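Local coordinates for protein BIS(5'-nucleosyl)-tetraphosphatase (Diadenosine tetraphosphatase), putative (Plasmodium falciparum, PDB 5CFJ) that probably hydrolyses diadenosine tetraphosphate (Ap4A) asymmetrically, as a Nudix-family Ap4A hydrolase of the malaria parasite, at residues L50-E55 with A61-L66; S56-A61 with T97-M102. All coordinates share one frame; numbering follows the deposited sequence.

Interaction 1: L50-E55 with A61-L66; sequences LHENNE and AVRETL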
# COMPACT_ATOMS: atom_id res chain seq x y z
N LEU A 50 1.75 2.11 -12.24
CA LEU A 50 2.53 1.51 -13.32
C LEU A 50 3.92 2.11 -13.45
O LEU A 50 4.17 3.26 -13.08
CB LEU A 50 1.78 1.67 -14.64
CG LEU A 50 0.32 1.22 -14.67
CD1 LEU A 50 -0.25 1.40 -16.06
CD2 LEU A 50 0.18 -0.22 -14.21
N HIS A 51 4.83 1.32 -14.00
CA HIS A 51 6.17 1.77 -14.36
C HIS A 51 6.14 3.03 -15.20
O HIS A 51 5.30 3.15 -16.09
CB HIS A 51 6.87 0.71 -15.22
CG HIS A 51 7.62 -0.35 -14.47
ND1 HIS A 51 8.27 -0.13 -13.28
CD2 HIS A 51 7.87 -1.64 -14.80
CE1 HIS A 51 8.88 -1.25 -12.90
NE2 HIS A 51 8.64 -2.18 -13.80
N GLU A 52 7.10 3.93 -14.97
CA GLU A 52 7.55 4.88 -15.99
C GLU A 52 9.00 4.50 -16.37
O GLU A 52 9.59 3.64 -15.73
CB GLU A 52 7.42 6.32 -15.48
CG GLU A 52 5.96 6.75 -15.35
CD GLU A 52 5.76 8.13 -14.76
OE1 GLU A 52 6.76 8.82 -14.44
OE2 GLU A 52 4.59 8.52 -14.59
N ASN A 53 9.55 5.14 -17.39
CA ASN A 53 10.81 4.68 -17.97
C ASN A 53 12.00 4.64 -17.03
O ASN A 53 12.19 5.54 -16.22
CB ASN A 53 11.20 5.57 -19.15
CG ASN A 53 12.47 5.09 -19.84
OD1 ASN A 53 12.63 3.90 -20.11
ND2 ASN A 53 13.40 6.01 -20.11
N ASN A 54 12.81 3.60 -17.20
CA ASN A 54 14.08 3.48 -16.49
C ASN A 54 13.86 3.50 -15.00
O ASN A 54 14.57 4.16 -14.25
CB ASN A 54 15.04 4.60 -16.92
CG ASN A 54 16.49 4.33 -16.54
OD1 ASN A 54 16.78 3.48 -15.70
ND2 ASN A 54 17.40 5.09 -17.14
N GLU A 55 12.80 2.82 -14.59
CA GLU A 55 12.50 2.66 -13.18
C GLU A 55 12.63 1.21 -12.78
O GLU A 55 12.11 0.33 -13.46
CB GLU A 55 11.09 3.15 -12.85
CG GLU A 55 10.94 4.65 -12.94
CD GLU A 55 9.58 5.13 -12.48
OE1 GLU A 55 8.59 4.36 -12.55
OE2 GLU A 55 9.50 6.28 -12.02
N ALA A 61 7.41 2.33 -7.21
CA ALA A 61 6.64 2.34 -5.98
C ALA A 61 6.82 3.66 -5.23
O ALA A 61 5.84 4.27 -4.77
CB ALA A 61 7.04 1.18 -5.12
N VAL A 62 8.06 4.11 -5.11
CA VAL A 62 8.36 5.36 -4.41
C VAL A 62 7.71 6.55 -5.11
O VAL A 62 7.08 7.39 -4.47
CB VAL A 62 9.88 5.57 -4.30
CG1 VAL A 62 10.21 6.99 -3.86
CG2 VAL A 62 10.48 4.54 -3.33
N ARG A 63 7.84 6.61 -6.43
CA ARG A 63 7.23 7.72 -7.16
C ARG A 63 5.71 7.73 -7.04
O ARG A 63 5.12 8.77 -6.80
CB ARG A 63 7.62 7.67 -8.63
CG ARG A 63 6.99 8.82 -9.43
CD ARG A 63 7.29 8.75 -10.94
NE ARG A 63 7.12 7.39 -11.44
CZ ARG A 63 5.95 6.81 -11.66
NH1 ARG A 63 4.82 7.46 -11.42
NH2 ARG A 63 5.91 5.55 -12.09
N GLU A 64 5.08 6.57 -7.22
CA GLU A 64 3.63 6.51 -7.13
C GLU A 64 3.15 6.88 -5.72
O GLU A 64 2.14 7.56 -5.56
CB GLU A 64 3.12 5.12 -7.52
CG GLU A 64 3.29 4.84 -9.00
CD GLU A 64 2.27 5.56 -9.85
OE1 GLU A 64 1.19 5.88 -9.32
OE2 GLU A 64 2.54 5.79 -11.05
N THR A 65 3.89 6.46 -4.71
CA THR A 65 3.54 6.81 -3.34
C THR A 65 3.62 8.33 -3.15
O THR A 65 2.72 8.94 -2.58
CB THR A 65 4.44 6.07 -2.36
OG1 THR A 65 4.16 4.67 -2.49
CG2 THR A 65 4.18 6.50 -0.92
N LEU A 66 4.68 8.94 -3.67
CA LEU A 66 4.82 10.39 -3.60
C LEU A 66 3.67 11.10 -4.33
O LEU A 66 3.08 12.05 -3.82
CB LEU A 66 6.17 10.81 -4.17
CG LEU A 66 6.45 12.31 -4.26
CD1 LEU A 66 6.34 12.98 -2.90
CD2 LEU A 66 7.83 12.52 -4.85
O HOH W 1 -0.22 4.25 -12.52
O HOH W 2 2.54 5.45 -13.91
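Arg63, on the helix of the Nudix box (residues 49-70, a loop followed by a helix), is held by two glutamates of the preceding loop, each in its own way. Glu55 lies at the guanidinium edge, its carboxylate turned only 11° from the arginine plane. This makes a side-on, two-pronged salt bridge: NE of Arg63 donates to OE2 of Glu55 (2.7 Å) and NH2 of Arg63 to OE1 of Glu55 (3.0 Å), both nearly straight and both on syn lone pairs. Glu52 instead stacks on one face, with its CD 3.4 Å above the guanidinium plane. Glu52 OE1 lies well out of that plane with no N-H aimed at it, a salt bridge of charge alone. The arginine chain leaves the helix extended and bends at chi3 (45°), which sets the guanidinium with its edge to Glu55 and one face to Glu52. A third bond in the same plane runs from Arg63 NH2 to the backbone O of Leu50 (3.0 Å), fixing the rotation of the group and tying the loop's start to the helix. Arginine suits this place because one planar cation can serve edge and face partners together. OE1 of Glu55 also accepts from the backbone N of Glu52 (2.9 Å) and from Thr60, which holds the carboxylate in position. Glu67 is a further salt-bridge partner of Arg63 NH1. Arg63 NH1 also donates to Glu64 OE2 (2.9 Å), in a salt bridge that reaches the oxygen from above the carboxylate plane.

Interaction 2: S56-A61 with T97-M102; sequences SGLETA and TYYLAM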
# COMPACT_ATOMS: atom_id res chain seq x y z
N SER A 56 13.31 0.96 -11.67
CA SER A 56 13.16 -0.30 -10.96
C SER A 56 11.75 -0.35 -10.38
O SER A 56 11.07 0.67 -10.26
CB SER A 56 14.18 -0.41 -9.84
OG SER A 56 13.94 0.61 -8.88
N GLY A 57 11.30 -1.54 -9.99
CA GLY A 57 10.01 -1.66 -9.31
C GLY A 57 9.94 -0.75 -8.09
O GLY A 57 8.93 -0.08 -7.86
N LEU A 58 11.03 -0.69 -7.33
CA LEU A 58 11.07 0.14 -6.13
C LEU A 58 10.96 1.62 -6.48
O LEU A 58 10.24 2.36 -5.83
CB LEU A 58 12.36 -0.13 -5.34
CG LEU A 58 12.51 0.65 -4.04
CD1 LEU A 58 11.36 0.33 -3.09
CD2 LEU A 58 13.85 0.34 -3.39
N GLU A 59 11.67 2.06 -7.52
CA GLU A 59 11.55 3.45 -7.95
C GLU A 59 10.12 3.80 -8.34
O GLU A 59 9.61 4.86 -7.99
CB GLU A 59 12.51 3.74 -9.11
CG GLU A 59 13.97 3.89 -8.67
CD GLU A 59 14.94 3.99 -9.82
OE1 GLU A 59 14.66 3.46 -10.91
OE2 GLU A 59 16.01 4.60 -9.63
N THR A 60 9.46 2.89 -9.06
CA THR A 60 8.07 3.11 -9.42
C THR A 60 7.21 3.24 -8.16
O THR A 60 6.40 4.15 -8.04
CB THR A 60 7.53 1.97 -10.30
OG1 THR A 60 8.26 1.95 -11.54
CG2 THR A 60 6.04 2.13 -10.57
N ALA A 61 7.41 2.33 -7.21
CA ALA A 61 6.64 2.34 -5.98
C ALA A 61 6.82 3.66 -5.23
O ALA A 61 5.84 4.27 -4.77
CB ALA A 61 7.04 1.18 -5.12
N THR A 97 3.45 -5.61 -7.15
CA THR A 97 4.48 -5.87 -6.16
C THR A 97 4.48 -4.75 -5.13
O THR A 97 4.55 -3.58 -5.50
CB THR A 97 5.85 -5.97 -6.81
OG1 THR A 97 5.83 -7.04 -7.76
CG2 THR A 97 6.93 -6.25 -5.79
N TYR A 98 4.36 -5.13 -3.86
CA TYR A 98 4.40 -4.18 -2.76
C TYR A 98 5.69 -4.34 -1.98
O TYR A 98 6.12 -5.46 -1.70
CB TYR A 98 3.21 -4.40 -1.82
CG TYR A 98 1.88 -4.05 -2.42
CD1 TYR A 98 1.47 -2.72 -2.52
CD2 TYR A 98 1.03 -5.04 -2.89
CE1 TYR A 98 0.24 -2.40 -3.06
CE2 TYR A 98 -0.20 -4.72 -3.43
CZ TYR A 98 -0.59 -3.40 -3.52
OH TYR A 98 -1.82 -3.06 -4.07
N TYR A 99 6.29 -3.20 -1.63
CA TYR A 99 7.51 -3.13 -0.84
C TYR A 99 7.14 -2.51 0.50
O TYR A 99 6.58 -1.42 0.53
CB TYR A 99 8.58 -2.28 -1.54
CG TYR A 99 8.86 -2.72 -2.96
CD1 TYR A 99 8.13 -2.20 -4.02
CD2 TYR A 99 9.85 -3.65 -3.25
CE1 TYR A 99 8.37 -2.59 -5.32
CE2 TYR A 99 10.10 -4.05 -4.56
CZ TYR A 99 9.35 -3.52 -5.58
OH TYR A 99 9.57 -3.89 -6.88
N LEU A 100 7.44 -3.19 1.59
CA LEU A 100 7.08 -2.69 2.92
C LEU A 100 7.96 -1.53 3.35
O LEU A 100 9.18 -1.56 3.16
CB LEU A 100 7.19 -3.82 3.94
CG LEU A 100 6.76 -3.55 5.38
CD1 LEU A 100 5.27 -3.25 5.49
CD2 LEU A 100 7.13 -4.73 6.27
N ALA A 101 7.36 -0.50 3.93
CA ALA A 101 8.12 0.60 4.50
C ALA A 101 7.44 1.09 5.77
O ALA A 101 6.22 1.04 5.86
CB ALA A 101 8.25 1.74 3.50
N MET A 102 8.23 1.55 6.74
CA MET A 102 7.65 2.09 7.95
C MET A 102 7.79 3.60 7.99
O MET A 102 8.89 4.16 7.91
CB MET A 102 8.28 1.48 9.19
CG MET A 102 7.52 1.82 10.46
SD MET A 102 8.32 1.17 11.93
CE MET A 102 8.34 -0.59 11.57
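With chi1 at -53°, Tyr99 sets its CG opposite its own carbonyl carbon, and the ring reaches from strand 92-103 to the first turn of helix 57-69. Leu58 turns its CG away from its own backbone N (chi1 -178°), which carries CD1 alongside the base of the ring, 3.9 Å from Tyr99 CG. The CA of Leu58 sits over one face of the Tyr99 ring, 4.2 Å from its centroid, in a CH-pi contact displaced toward the rim. Further along the helix the methyl of Ala61 packs with its CB 3.7 Å from Tyr99 CD1. Small residues suit these places: Gly57, lacking a side chain, lets the phenol end settle against the backbone, with Gly57 CA 3.3 Å from Tyr99 OH, while Ala61 offers just one methyl where the helix faces the sheet. Helix and strand segments cross at -73° with their axes 9.0 Å apart, and the tyrosine spans that gap. Ser56, the N-cap, and Glu59 in the first turn form a capping box: Glu59 N donates to Ser56 OG (3.0 Å) and Ser56 N to Glu59 OE1 (2.9 Å), so the amide of Glu59, in the turn that receives the ring, has an acceptor. Phe9 and Gln82, on strands 6-16 and 76-89, also touch the tyrosine. No hydrogen bond joins the two segments, so the contact rests on dispersion and CH-pi attraction and depends on close fit rather than on polar direction.

From the N terminus, the chain leaves strand 44-50 through the loop 50-55, turns into helix 57-69 at 56-61, continues along it through 61-66, and returns much later on strand 92-103. Interaction 1 closes the short turn after which 61-66 comes back against 50-55; interaction 2 closes a long loop, bridging 35 residues that include strand 76-89. Segment 56-61 follows 50-55 and overlaps 61-66 at Ala61, while its partner 97-102 lies beyond both, so the contacts cross. Thr60, in 56-61, joins them: its OG1 probably hydrogen-bonds to His51 of 50-55 as well as to Glu55. Together they tie the Nudix-box loop to its helix, and that helix to the sheet.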